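Local coordinates for endo-1,4-beta-mannanase (Eisenia fetida, PDB 5Y6T), which probably hydrolyses internal beta-1,4-mannosidic bonds in mannans, as a cold-adapted glycoside hydrolase of family GH5, at residues Met27-Gln32 with Leu66-His71; Val113-Trp118 with Val157-Trp162; Ala121-Ser126 with Gly194-Ile199; Gly170-Gly175 with Gln186-Ser191; His266-Glu271 with Glu297-Gly302. All coordinates share one frame; numbering follows the deposited sequence.

In the fold
The contacts belong to one (beta/alpha)8 barrel of the kind found in GH5 enzymes. Interactions 1 and 2 lie within its sheet, their centres about 10 Å apart, and meet where strand 65-72 pairs with strand 112-119. Interaction 5 follows strands 262-266 and 293-297; its centre is about 17 Å from that of interaction 1, yet a salt bridge from Arg67 to Glu297 connects them inside the barrel mouth. Interaction 3 joins loops that follow strands 112-119 and 165-166, and interaction 4, about 13 Å away between centres, is nested in the loop that interaction 3 closes. Interactions 2 and 3 alternate along the chain, whereas interaction 5 comes last. This is consistent with a pocket at the barrel mouth, framed by loops.

Interaction 1. Residues Met27-Gln32 with Leu66-His71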
# COMPACT_ATOMS: atom_id res chain seq x y z
N MET A 27 -3.19 -6.55 -9.09
CA MET A 27 -1.72 -6.63 -9.06
C MET A 27 -1.11 -5.37 -8.56
O MET A 27 -1.62 -4.26 -8.83
CB MET A 27 -1.17 -6.90 -10.49
CG MET A 27 -1.74 -8.13 -11.15
SD MET A 27 -0.82 -8.43 -12.71
CE MET A 27 -1.91 -9.55 -13.56
N ASN A 28 0.02 -5.53 -7.88
CA ASN A 28 0.93 -4.45 -7.76
C ASN A 28 1.48 -4.18 -9.16
O ASN A 28 1.85 -5.15 -9.84
CB ASN A 28 2.10 -4.80 -6.86
CG ASN A 28 1.73 -4.87 -5.42
OD1 ASN A 28 1.88 -3.89 -4.71
ND2 ASN A 28 1.34 -6.06 -4.96
N ILE A 29 1.55 -2.92 -9.55
CA ILE A 29 2.21 -2.58 -10.88
C ILE A 29 3.70 -3.01 -10.83
O ILE A 29 4.10 -3.74 -11.74
CB ILE A 29 1.93 -1.18 -11.40
CG1 ILE A 29 0.43 -0.96 -11.47
CG2 ILE A 29 2.56 -0.95 -12.76
CD1 ILE A 29 -0.33 -2.03 -12.20
N ALA A 30 4.49 -2.66 -9.83
CA ALA A 30 4.29 -1.51 -8.91
C ALA A 30 4.77 -0.18 -9.51
O ALA A 30 4.52 0.90 -8.97
CB ALA A 30 4.95 -1.76 -7.60
N TRP A 31 5.41 -0.26 -10.66
CA TRP A 31 5.91 0.86 -11.41
C TRP A 31 6.15 0.44 -12.85
O TRP A 31 6.09 -0.71 -13.16
CB TRP A 31 7.24 1.40 -10.90
CG TRP A 31 8.35 0.35 -10.86
CD1 TRP A 31 9.14 -0.07 -11.89
CD2 TRP A 31 8.68 -0.47 -9.75
NE1 TRP A 31 9.99 -1.06 -11.45
CE2 TRP A 31 9.72 -1.34 -10.14
CE3 TRP A 31 8.17 -0.57 -8.44
CZ2 TRP A 31 10.33 -2.26 -9.24
CZ3 TRP A 31 8.77 -1.48 -7.56
CH2 TRP A 31 9.79 -2.34 -7.96
N GLN A 32 6.35 1.44 -13.70
CA GLN A 32 6.90 1.21 -15.07
C GLN A 32 8.34 1.69 -15.07
O GLN A 32 9.28 0.89 -15.25
CB GLN A 32 6.06 1.94 -16.11
CG GLN A 32 6.55 1.84 -17.57
CD GLN A 32 6.54 0.42 -18.12
OE1 GLN A 32 5.88 -0.47 -17.60
NE2 GLN A 32 7.31 0.22 -19.17
N LEU A 66 -5.46 -2.24 -8.39
CA LEU A 66 -4.04 -2.21 -8.56
C LEU A 66 -3.38 -1.36 -7.50
O LEU A 66 -3.98 -0.43 -6.98
CB LEU A 66 -3.64 -1.76 -10.00
CG LEU A 66 -3.86 -0.33 -10.41
CD1 LEU A 66 -2.78 0.66 -9.93
CD2 LEU A 66 -4.07 -0.27 -11.88
N ARG A 67 -2.12 -1.63 -7.23
CA ARG A 67 -1.29 -0.85 -6.32
C ARG A 67 -0.10 -0.30 -7.07
O ARG A 67 0.61 -1.04 -7.74
CB ARG A 67 -0.83 -1.72 -5.14
CG ARG A 67 0.02 -1.03 -4.07
CD ARG A 67 0.06 -1.96 -2.85
NE ARG A 67 0.92 -1.50 -1.77
CZ ARG A 67 2.15 -1.95 -1.53
NH1 ARG A 67 2.80 -2.76 -2.38
NH2 ARG A 67 2.78 -1.50 -0.44
N ILE A 68 0.13 0.98 -6.97
CA ILE A 68 1.17 1.66 -7.73
C ILE A 68 1.93 2.64 -6.85
O ILE A 68 1.38 3.29 -5.92
CB ILE A 68 0.56 2.41 -8.95
CG1 ILE A 68 1.71 2.89 -9.87
CG2 ILE A 68 -0.40 3.54 -8.55
CD1 ILE A 68 1.26 3.13 -11.30
N TRP A 69 3.21 2.78 -7.13
CA TRP A 69 4.11 3.56 -6.26
C TRP A 69 4.53 4.84 -6.94
O TRP A 69 4.74 4.86 -8.17
CB TRP A 69 5.35 2.76 -5.95
CG TRP A 69 5.20 1.48 -5.20
CD1 TRP A 69 4.04 0.82 -4.85
CD2 TRP A 69 6.27 0.69 -4.69
NE1 TRP A 69 4.35 -0.37 -4.19
CE2 TRP A 69 5.71 -0.46 -4.08
CE3 TRP A 69 7.67 0.81 -4.73
CZ2 TRP A 69 6.51 -1.46 -3.49
CZ3 TRP A 69 8.43 -0.17 -4.13
CH2 TRP A 69 7.86 -1.29 -3.52
N VAL A 70 4.76 5.86 -6.13
CA VAL A 70 5.05 7.21 -6.68
C VAL A 70 6.42 7.70 -6.28
O VAL A 70 7.34 7.57 -7.11
CB VAL A 70 3.95 8.24 -6.32
CG1 VAL A 70 4.21 9.60 -6.95
CG2 VAL A 70 2.54 7.71 -6.69
N HIS A 71 6.65 8.24 -5.11
CA HIS A 71 7.96 8.85 -4.85
C HIS A 71 9.09 7.84 -4.63
O HIS A 71 10.29 8.16 -4.88
CB HIS A 71 7.96 9.74 -3.61
CG HIS A 71 6.90 10.81 -3.61
ND1 HIS A 71 6.76 11.72 -4.63
CD2 HIS A 71 6.03 11.18 -2.65
CE1 HIS A 71 5.82 12.60 -4.32
NE2 HIS A 71 5.35 12.29 -3.11
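Asn28 OD1 accepts a 2.7 Å hydrogen bond from Arg67 NH1, with an N-H...O angle of 165° and the oxygen lying in the guanidinium plane. The two side chains run alongside each other from neighbouring parallel strands, 20-28 and 65-72, which with helix 42-60 form a beta-alpha-beta unit of the (beta/alpha)8 barrel. Arg67 reaches the amide with an extended chain whose CG is anti to the backbone N (chi1 -179°), and its planar head stands nearly perpendicular to the amide. Salt bridges to Glu163 and Glu297 hold that head further, while Asn28 ND2 donates to the carbonyls of Gly296 and Ser325, which fixes how the amide is turned.

Backbone pairing supports the parallel register: Arg67 N donates to Met27 O at 3.1 Å, and Ile29 N to Arg67 O at 2.8 Å. A cis peptide then leads into Ala30, whose O receives Trp69 N at 2.9 Å. Ala30 CB sits over one face of the Trp69 indole in a CH-pi contact, 3.7 Å from the centroid of its five-membered ring. Trp31 CZ3 meets Trp69 CZ3 at 3.7 Å, their six-membered rings inclined by 55°. A leucine in place of Trp69 would probably deprive Ala30 CB of the flat surface it rests on and leave Trp31 without its aromatic neighbour. On the opposite side of the sheet from Arg67, Ile29 CG1 touches Leu66 CD1 at 3.9 Å.

Interaction 2. Residues Val113-Trp118 with Val157-Trp162; sequences VFIVLW and VALGGW
Val113 and Leu159 begin a parallel pairing in which the axes of strands 113-118 and 159-162 approach to 4.7 Å at 24°, and the register slips by one residue at a beta bulge. At the slip, Val113 O accepts from Gly160 N at 2.7 Å and, weakly, from Gly161 N at 3.3 Å. Beyond it the pairing resumes, with Ile115 N donating to Gly161 O at 2.9 Å.

Phe114 turns its ring onto the bulge, so that Gly160 CA lies over one face, 4.1 Å from the ring centroid. A beta carbon on Gly160 would fall 2.6 Å from Phe114 CZ, a clash, so a side chain would hardly fit here with the ring in this place. These are two adjoining strands of the (beta/alpha)8 barrel, connected through helices 126-133 and 135-152. On the other side of the sheet, Ile115 and Trp162 run alongside each other. Ile115 holds CG1 anti to the carbonyl carbon (chi1 -51°), which brings CD1 over one face of the indole, 4.0 Å from the centroid of its six-membered ring, while its CG2 touches Trp162 CZ3 at 3.6 Å. Leu117 CD2 reaches the same CZ3 of Trp162 from further along the strand, and Met149 and Val150 of helix 135-152 also pack on this indole.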
# COMPACT_ATOMS: atom_id res chain seq x y z
N VAL A 113 -7.68 2.11 -7.74
CA VAL A 113 -6.24 2.41 -7.67
C VAL A 113 -5.84 2.73 -6.24
O VAL A 113 -6.47 3.57 -5.58
CB VAL A 113 -5.93 3.61 -8.56
CG1 VAL A 113 -4.48 4.06 -8.46
CG2 VAL A 113 -6.18 3.22 -10.05
N PHE A 114 -4.76 2.10 -5.79
CA PHE A 114 -4.16 2.35 -4.49
C PHE A 114 -2.78 2.92 -4.71
O PHE A 114 -1.94 2.29 -5.36
CB PHE A 114 -4.18 1.09 -3.63
CG PHE A 114 -5.59 0.62 -3.32
CD1 PHE A 114 -6.37 -0.05 -4.27
CD2 PHE A 114 -6.20 0.95 -2.13
CE1 PHE A 114 -7.71 -0.45 -4.01
CE2 PHE A 114 -7.51 0.57 -1.87
CZ PHE A 114 -8.27 -0.08 -2.83
N ILE A 115 -2.56 4.08 -4.15
CA ILE A 115 -1.37 4.93 -4.43
C ILE A 115 -0.44 4.97 -3.24
O ILE A 115 -0.84 5.43 -2.18
CB ILE A 115 -1.75 6.38 -4.83
CG1 ILE A 115 -2.80 6.38 -5.96
CG2 ILE A 115 -0.52 7.16 -5.26
CD1 ILE A 115 -3.41 7.74 -6.25
N VAL A 116 0.78 4.51 -3.46
CA VAL A 116 1.81 4.43 -2.45
C VAL A 116 2.80 5.57 -2.57
O VAL A 116 3.52 5.64 -3.54
CB VAL A 116 2.55 3.07 -2.48
CG1 VAL A 116 3.45 3.00 -1.29
CG2 VAL A 116 1.58 1.88 -2.44
N LEU A 117 2.92 6.40 -1.54
CA LEU A 117 3.83 7.56 -1.61
C LEU A 117 5.31 7.22 -1.54
O LEU A 117 6.06 7.55 -2.48
CB LEU A 117 3.48 8.53 -0.52
CG LEU A 117 2.08 9.14 -0.49
CD1 LEU A 117 1.84 10.08 0.70
CD2 LEU A 117 1.81 9.97 -1.74
N TRP A 118 5.70 6.51 -0.49
CA TRP A 118 7.07 6.33 -0.17
C TRP A 118 7.43 4.85 -0.12
O TRP A 118 6.57 4.02 0.14
CB TRP A 118 7.43 6.96 1.16
CG TRP A 118 7.12 8.40 1.25
CD1 TRP A 118 6.10 8.96 1.94
CD2 TRP A 118 7.90 9.49 0.75
NE1 TRP A 118 6.16 10.31 1.88
CE2 TRP A 118 7.28 10.66 1.18
CE3 TRP A 118 9.09 9.59 0.01
CZ2 TRP A 118 7.75 11.93 0.82
CZ3 TRP A 118 9.57 10.80 -0.30
CH2 TRP A 118 8.88 11.98 0.09
N VAL A 157 -13.41 8.79 -8.66
CA VAL A 157 -14.12 7.61 -8.17
C VAL A 157 -13.27 6.34 -8.13
O VAL A 157 -13.45 5.47 -7.29
CB VAL A 157 -15.40 7.39 -8.98
CG1 VAL A 157 -16.13 6.17 -8.49
CG2 VAL A 157 -16.30 8.61 -8.72
N ALA A 158 -12.32 6.26 -9.04
CA ALA A 158 -11.40 5.09 -9.09
C ALA A 158 -10.28 5.18 -8.08
O ALA A 158 -9.39 4.27 -8.10
CB ALA A 158 -10.81 4.93 -10.47
N LEU A 159 -10.21 6.23 -7.26
CA LEU A 159 -9.15 6.31 -6.24
C LEU A 159 -9.61 5.45 -5.08
O LEU A 159 -10.47 5.85 -4.30
CB LEU A 159 -8.92 7.72 -5.80
CG LEU A 159 -7.86 8.13 -4.77
CD1 LEU A 159 -6.73 7.13 -4.69
CD2 LEU A 159 -7.36 9.55 -5.02
N GLY A 160 -9.05 4.28 -4.95
CA GLY A 160 -9.44 3.40 -3.86
C GLY A 160 -8.88 3.80 -2.53
O GLY A 160 -9.60 3.73 -1.50
N GLY A 161 -7.61 4.19 -2.53
CA GLY A 161 -6.96 4.64 -1.35
C GLY A 161 -5.52 5.05 -1.50
O GLY A 161 -4.92 4.85 -2.56
N TRP A 162 -5.02 5.69 -0.48
CA TRP A 162 -3.61 6.11 -0.38
C TRP A 162 -2.91 5.20 0.62
O TRP A 162 -3.52 4.66 1.54
CB TRP A 162 -3.51 7.54 0.12
CG TRP A 162 -4.04 8.60 -0.81
CD1 TRP A 162 -5.32 9.06 -0.83
CD2 TRP A 162 -3.36 9.22 -1.89
NE1 TRP A 162 -5.49 9.97 -1.80
CE2 TRP A 162 -4.29 10.14 -2.47
CE3 TRP A 162 -2.03 9.19 -2.37
CZ2 TRP A 162 -3.98 10.90 -3.62
CZ3 TRP A 162 -1.71 9.98 -3.45
CH2 TRP A 162 -2.66 10.87 -4.03

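Interaction 3. Residues Ala121-Ser126 with Gly194-Ile199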
# COMPACT_ATOMS: atom_id res chain seq x y z
N ALA A 121 11.37 -0.21 1.58
CA ALA A 121 12.08 -1.44 1.24
C ALA A 121 13.46 -1.17 0.62
O ALA A 121 14.23 -2.12 0.34
CB ALA A 121 11.18 -2.31 0.36
N THR A 122 13.77 0.11 0.39
CA THR A 122 15.11 0.49 -0.04
C THR A 122 15.59 1.64 0.83
O THR A 122 14.81 2.31 1.49
CB THR A 122 15.14 0.95 -1.49
OG1 THR A 122 14.21 2.05 -1.69
CG2 THR A 122 14.81 -0.27 -2.46
N THR A 123 16.87 1.90 0.81
CA THR A 123 17.42 2.90 1.64
C THR A 123 16.96 4.28 1.09
O THR A 123 17.14 4.59 -0.10
CB THR A 123 18.94 2.82 1.60
OG1 THR A 123 19.35 1.53 2.04
CG2 THR A 123 19.54 3.86 2.55
N PRO A 124 16.48 5.14 1.98
CA PRO A 124 16.07 6.45 1.51
C PRO A 124 17.19 7.36 1.02
O PRO A 124 18.30 7.30 1.59
CB PRO A 124 15.47 7.12 2.79
CG PRO A 124 15.10 6.01 3.65
CD PRO A 124 16.05 4.89 3.38
N THR A 125 16.89 8.19 0.03
CA THR A 125 17.71 9.36 -0.24
C THR A 125 17.71 10.31 0.97
O THR A 125 16.81 10.27 1.80
CB THR A 125 17.26 10.10 -1.47
OG1 THR A 125 15.96 10.65 -1.24
CG2 THR A 125 17.33 9.20 -2.72
N SER A 126 18.74 11.15 1.10
CA SER A 126 18.94 11.96 2.31
C SER A 126 17.79 12.96 2.48
O SER A 126 17.36 13.28 3.64
CB SER A 126 20.34 12.64 2.29
OG SER A 126 20.34 13.58 1.20
N GLY A 194 14.78 -4.27 8.82
CA GLY A 194 15.89 -3.32 8.91
C GLY A 194 17.00 -3.58 7.92
O GLY A 194 18.14 -3.19 8.12
N TRP A 195 16.66 -4.21 6.81
CA TRP A 195 17.69 -4.52 5.78
C TRP A 195 18.18 -3.26 5.05
O TRP A 195 19.26 -3.25 4.48
CB TRP A 195 17.13 -5.49 4.74
CG TRP A 195 15.93 -5.03 3.95
CD1 TRP A 195 15.94 -4.32 2.78
CD2 TRP A 195 14.54 -5.24 4.27
NE1 TRP A 195 14.69 -4.12 2.34
CE2 TRP A 195 13.80 -4.67 3.23
CE3 TRP A 195 13.86 -5.96 5.28
CZ2 TRP A 195 12.39 -4.72 3.20
CZ3 TRP A 195 12.50 -5.94 5.29
CH2 TRP A 195 11.76 -5.31 4.24
N ALA A 196 17.38 -2.20 5.04
CA ALA A 196 17.74 -1.01 4.27
C ALA A 196 18.13 0.24 5.12
O ALA A 196 18.69 1.18 4.59
CB ALA A 196 16.59 -0.67 3.32
N ASP A 197 17.73 0.31 6.40
CA ASP A 197 18.18 1.38 7.28
C ASP A 197 17.74 0.96 8.69
O ASP A 197 17.18 -0.14 8.85
CB ASP A 197 17.64 2.75 6.87
CG ASP A 197 18.72 3.78 6.57
OD1 ASP A 197 19.91 3.53 6.82
OD2 ASP A 197 18.34 4.85 6.06
N SER A 198 18.04 1.81 9.66
CA SER A 198 17.84 1.56 11.10
C SER A 198 17.21 2.77 11.76
O SER A 198 17.75 3.33 12.73
CB SER A 198 19.18 1.25 11.80
OG SER A 198 19.92 0.29 11.08
N ILE A 199 16.08 3.19 11.26
CA ILE A 199 15.38 4.35 11.80
C ILE A 199 14.50 3.84 12.92
O ILE A 199 13.87 2.79 12.79
CB ILE A 199 14.52 4.97 10.68
CG1 ILE A 199 15.42 5.46 9.53
CG2 ILE A 199 13.68 6.18 11.19
CD1 ILE A 199 14.66 6.02 8.33
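Ala196 has the most surface buried in this contact, and its methyl group points toward the opposing loop: Ala196 CB lies 3.5 Å from Thr122 C, against the peptide that leads into Thr123. The carbonyl of the same alanine is held from the other loop, since Thr123 OG1 donates to Ala196 O at 2.7 Å. The hydroxyl arrives in the carbonyl plane, on a lone pair of the oxygen, with a C=O...O angle of 129°. Thr123 presents it by setting OG1 anti to its own carbonyl carbon (chi1 -59°), and its CG2 also comes within 3.5 Å of Ala196 O.

Both segments are irregular loops at the C-terminal end of the (beta/alpha)8 barrel strands. Residues 121-126 lead from strand 112-119 to helix 126-133, for which Thr125 occupies the N-cap position, and residues 194-199 precede helix 201-218.

Ala121 makes the second polar link. Ala121 O lies at the edge of the Trp195 indole, near its plane, and accepts from Trp195 NE1 at 2.9 Å, with an N-H...O angle of 156°; the donor stands well above the carbonyl plane and so is not on a lone pair. Beside this bond Ala121 CB packs against Trp195 CZ2 at 3.9 Å. The Trp195 ring also meets Trp229, and bound Tris and isopropanol molecules, probably carried over from the crystallisation solution, lie near the methyl group of Ala121.

Interaction 4. Residues Gly170-Gly175 with Gln186-Ser191; sequences GIVSAG and QPLAGS
This is a small contact between two parts of one long loop, the excursion that separates strand 165-166 from helix 201-218 at the rim of the barrel, the centre of the contact about 20 Å from that of the chain. No hydrogen bond crosses between residues 170-175 and 186-191, and the two sides together bury 226 Å².

Leu188 carries most of the apolar contact. Its CB lies 4.0 Å from the methyl carbon of Ala174, and its chain, with CG anti to the carbonyl carbon (chi1 -52°), continues across to Val172, where Leu188 CD1 comes 4.3 Å from Val172 CG1. Val172 in turn packs against Met201 and Leu204 of helix 201-218, so the leucine adds to an apolar cluster facing that helix. Gly175 has the largest area buried here and takes a positive phi of 76°, a value easily reached without a side chain. Its carbonyl lies against the Gln186 amide, Gly175 O 3.4 Å from Gln186 CD, without a hydrogen bond between them; Gln186 NE2 is bonded instead to Ser177 OG. Gly175 CA also meets Ala189 CB at 3.9 Å. Between the two segments in sequence comes Cys182, whose disulfide to Cys248 ties the excursion to helix 246-253.

The 186-191 side is shaped internally. A 3-10 turn at residues 186-188 runs into a reversal in which Leu188 O accepts two bonds, from Ser191 N at 3.1 Å and from Ser191 OG at 2.6 Å. With Gly190 at its third position and a phi of 77° there, the reversal from Leu188 to Ser191 is a type II beta turn.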
# COMPACT_ATOMS: atom_id res chain seq x y z
N GLY A 170 11.39 -2.35 6.40
CA GLY A 170 12.70 -2.33 5.70
C GLY A 170 13.68 -1.33 6.22
O GLY A 170 14.90 -1.59 6.13
N ILE A 171 13.22 -0.24 6.84
CA ILE A 171 14.12 0.81 7.24
C ILE A 171 14.13 0.99 8.75
O ILE A 171 14.59 2.02 9.24
CB ILE A 171 13.84 2.12 6.50
CG1 ILE A 171 12.37 2.59 6.60
CG2 ILE A 171 14.33 1.96 5.06
CD1 ILE A 171 12.12 3.92 5.88
N VAL A 172 13.52 0.06 9.49
CA VAL A 172 13.38 0.18 10.94
C VAL A 172 14.51 -0.53 11.68
O VAL A 172 15.07 -1.51 11.22
CB VAL A 172 12.03 -0.35 11.46
CG1 VAL A 172 11.99 -1.87 11.55
CG2 VAL A 172 11.66 0.27 12.82
N SER A 173 14.82 0.04 12.85
CA SER A 173 15.72 -0.57 13.77
C SER A 173 14.99 -1.64 14.55
O SER A 173 14.15 -1.37 15.43
CB SER A 173 16.29 0.52 14.68
OG SER A 173 17.40 -0.06 15.39
N ALA A 174 15.27 -2.86 14.14
CA ALA A 174 14.60 -4.06 14.69
C ALA A 174 15.32 -4.59 15.92
O ALA A 174 16.51 -4.44 16.07
CB ALA A 174 14.48 -5.13 13.62
N GLY A 175 14.62 -5.29 16.81
CA GLY A 175 15.28 -5.90 17.96
C GLY A 175 15.67 -4.92 19.06
O GLY A 175 16.67 -5.13 19.74
N GLN A 186 11.45 -5.55 19.74
CA GLN A 186 11.90 -6.89 20.11
C GLN A 186 11.09 -7.97 19.40
O GLN A 186 11.66 -8.96 18.95
CB GLN A 186 12.00 -7.10 21.62
CG GLN A 186 13.09 -6.26 22.26
CD GLN A 186 14.50 -6.64 21.83
OE1 GLN A 186 14.71 -7.44 20.91
NE2 GLN A 186 15.50 -6.05 22.52
N PRO A 187 9.80 -7.77 19.17
CA PRO A 187 9.12 -8.84 18.36
C PRO A 187 9.61 -9.03 16.94
O PRO A 187 9.35 -10.07 16.35
CB PRO A 187 7.64 -8.40 18.37
CG PRO A 187 7.52 -7.56 19.60
CD PRO A 187 8.83 -6.82 19.71
N LEU A 188 10.32 -8.05 16.40
CA LEU A 188 10.98 -8.13 15.14
C LEU A 188 12.43 -8.63 15.17
O LEU A 188 13.05 -8.72 14.12
CB LEU A 188 10.94 -6.75 14.39
CG LEU A 188 9.54 -6.16 14.28
CD1 LEU A 188 9.51 -4.87 13.47
CD2 LEU A 188 8.51 -7.17 13.70
N ALA A 189 12.93 -9.00 16.35
CA ALA A 189 14.35 -9.47 16.45
C ALA A 189 14.47 -10.75 15.65
O ALA A 189 13.59 -11.65 15.74
CB ALA A 189 14.72 -9.73 17.92
N GLY A 190 15.52 -10.83 14.85
CA GLY A 190 15.81 -12.03 14.10
C GLY A 190 14.91 -12.20 12.87
O GLY A 190 15.02 -13.16 12.17
N SER A 191 14.03 -11.22 12.58
CA SER A 191 13.07 -11.37 11.46
C SER A 191 13.65 -11.00 10.11
O SER A 191 13.06 -11.27 9.10
CB SER A 191 11.87 -10.46 11.76
OG SER A 191 12.24 -9.09 11.63

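Interaction 5. Residues His266-Glu271 with Glu297-Gly302; sequences HTYAWE and EFSQSG
Glu297 lays its side chain flat over the imidazole of His266: CG sits 3.5 Å from the ring centroid, only 1° off the ring normal, and the carboxylate plane is inclined by 19° to the ring. The short distance from Glu297 OE2 to His266 CE1, 3.1 Å, belongs to this stacking. The ring is held by bonds elsewhere, its ND1 to Glu167 and its NE2 to Gln264.

The other carboxylate oxygen is met by a tyrosine. Tyr268 OH donates to Glu297 OE1 at 2.7 Å, reaching it on the anti side, with the oxygen near the plane of the phenol ring and the ring turned steeply against the carboxylate. A phenylalanine in place of Tyr268 would probably cost OE1 this donor and leave the carboxylate less firmly set, with Arg67 still on OE2.

The backbone fixes where the tyrosine stands. Thr267 N donates to Glu297 O at 2.9 Å, and Ala269 N to Gly302 O at 2.8 Å, almost straight at 173°. Between these two bonds a water bridges the segments, donating to Thr267 O at 2.7 Å and accepting from Ser299 N. Ser299 OG, also bonded to Asn334, accepts from Gly302 N at 2.7 Å in an ST motif that curls the chain back toward Tyr268.

These loops leave strands 262-266 and 293-297 at the C-terminal mouth of the barrel, where a Tris molecule, probably from the crystallisation solution, hydrogen-bonds to OE2. A carboxylate set by the Tyr268 hydroxyl on OE1 and the arginine on OE2, its chain over an imidazole, is consistent with the nucleophile of GH5 enzymes.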
# COMPACT_ATOMS: atom_id res chain seq x y z
N HIS A 266 2.09 -8.18 3.57
CA HIS A 266 2.77 -8.86 2.47
C HIS A 266 3.34 -10.20 2.94
O HIS A 266 3.53 -10.40 4.16
CB HIS A 266 3.94 -8.02 2.02
CG HIS A 266 3.52 -6.65 1.57
ND1 HIS A 266 4.41 -5.62 1.33
CD2 HIS A 266 2.28 -6.12 1.43
CE1 HIS A 266 3.73 -4.55 0.98
NE2 HIS A 266 2.44 -4.82 1.03
N THR A 267 3.50 -11.16 2.03
CA THR A 267 4.05 -12.39 2.53
C THR A 267 4.82 -13.08 1.42
O THR A 267 4.30 -13.26 0.29
CB THR A 267 3.00 -13.34 3.17
OG1 THR A 267 3.67 -14.50 3.80
CG2 THR A 267 1.95 -13.82 2.09
N TYR A 268 6.03 -13.46 1.77
CA TYR A 268 6.89 -14.25 0.90
C TYR A 268 7.57 -15.34 1.69
O TYR A 268 7.82 -15.18 2.91
CB TYR A 268 7.97 -13.38 0.33
CG TYR A 268 7.41 -12.28 -0.58
CD1 TYR A 268 7.11 -12.54 -1.93
CD2 TYR A 268 7.18 -10.99 -0.09
CE1 TYR A 268 6.73 -11.51 -2.77
CE2 TYR A 268 6.72 -9.97 -0.91
CZ TYR A 268 6.46 -10.23 -2.26
OH TYR A 268 6.07 -9.22 -3.10
N ALA A 269 7.91 -16.41 0.96
CA ALA A 269 8.61 -17.51 1.60
C ALA A 269 10.08 -17.18 1.75
O ALA A 269 10.65 -16.35 1.03
CB ALA A 269 8.40 -18.82 0.82
N TRP A 270 10.69 -17.73 2.78
CA TRP A 270 12.15 -17.56 2.98
C TRP A 270 12.69 -18.99 3.01
O TRP A 270 12.18 -19.85 3.68
CB TRP A 270 12.41 -16.92 4.31
CG TRP A 270 13.86 -16.77 4.62
CD1 TRP A 270 14.58 -17.45 5.57
CD2 TRP A 270 14.75 -15.88 3.99
NE1 TRP A 270 15.88 -17.00 5.54
CE2 TRP A 270 16.02 -16.05 4.58
CE3 TRP A 270 14.60 -14.94 2.97
CZ2 TRP A 270 17.12 -15.32 4.20
CZ3 TRP A 270 15.72 -14.20 2.57
CH2 TRP A 270 16.95 -14.39 3.19
N GLU A 271 13.68 -19.23 2.18
CA GLU A 271 14.26 -20.57 2.00
C GLU A 271 13.23 -21.63 1.73
O GLU A 271 13.27 -22.71 2.35
CB GLU A 271 15.06 -20.91 3.24
CG GLU A 271 16.19 -19.96 3.46
CD GLU A 271 17.04 -20.38 4.66
OE1 GLU A 271 16.58 -21.11 5.56
OE2 GLU A 271 18.19 -19.97 4.66
N GLU A 297 0.90 -8.03 -1.03
CA GLU A 297 1.89 -8.60 -1.92
C GLU A 297 2.08 -10.09 -1.59
O GLU A 297 2.10 -10.49 -0.43
CB GLU A 297 3.25 -7.98 -1.73
CG GLU A 297 3.43 -6.49 -2.04
CD GLU A 297 4.86 -5.98 -1.91
OE1 GLU A 297 5.82 -6.86 -1.88
OE2 GLU A 297 5.06 -4.71 -1.84
N PHE A 298 2.31 -10.86 -2.64
CA PHE A 298 2.74 -12.27 -2.60
C PHE A 298 3.02 -12.66 -4.02
O PHE A 298 2.66 -11.96 -4.95
CB PHE A 298 1.63 -13.19 -2.06
CG PHE A 298 0.35 -13.11 -2.82
CD1 PHE A 298 -0.59 -12.09 -2.62
CD2 PHE A 298 0.11 -13.97 -3.86
CE1 PHE A 298 -1.76 -12.04 -3.36
CE2 PHE A 298 -1.02 -13.88 -4.63
CZ PHE A 298 -1.95 -12.91 -4.42
N SER A 299 3.63 -13.83 -4.22
CA SER A 299 3.83 -14.27 -5.60
C SER A 299 4.04 -15.78 -5.55
O SER A 299 4.34 -16.35 -4.49
CB SER A 299 5.01 -13.58 -6.23
OG SER A 299 6.23 -13.97 -5.65
N GLN A 300 3.81 -16.42 -6.70
CA GLN A 300 4.04 -17.82 -6.83
C GLN A 300 5.56 -18.09 -6.72
O GLN A 300 6.03 -19.02 -6.01
CB GLN A 300 3.43 -18.31 -8.15
CG GLN A 300 3.56 -19.85 -8.33
CD GLN A 300 2.94 -20.24 -9.64
OE1 GLN A 300 1.72 -20.27 -9.76
NE2 GLN A 300 3.75 -20.49 -10.63
N SER A 301 6.32 -17.31 -7.46
CA SER A 301 7.79 -17.42 -7.44
C SER A 301 8.36 -17.17 -6.06
O SER A 301 9.40 -17.73 -5.69
CB SER A 301 8.50 -16.53 -8.46
OG SER A 301 8.12 -15.17 -8.36
N GLY A 302 7.70 -16.27 -5.33
CA GLY A 302 8.12 -16.00 -3.97
C GLY A 302 7.35 -16.75 -2.95
O GLY A 302 7.27 -16.32 -1.78
O HOH W 1 4.49 -15.15 -1.67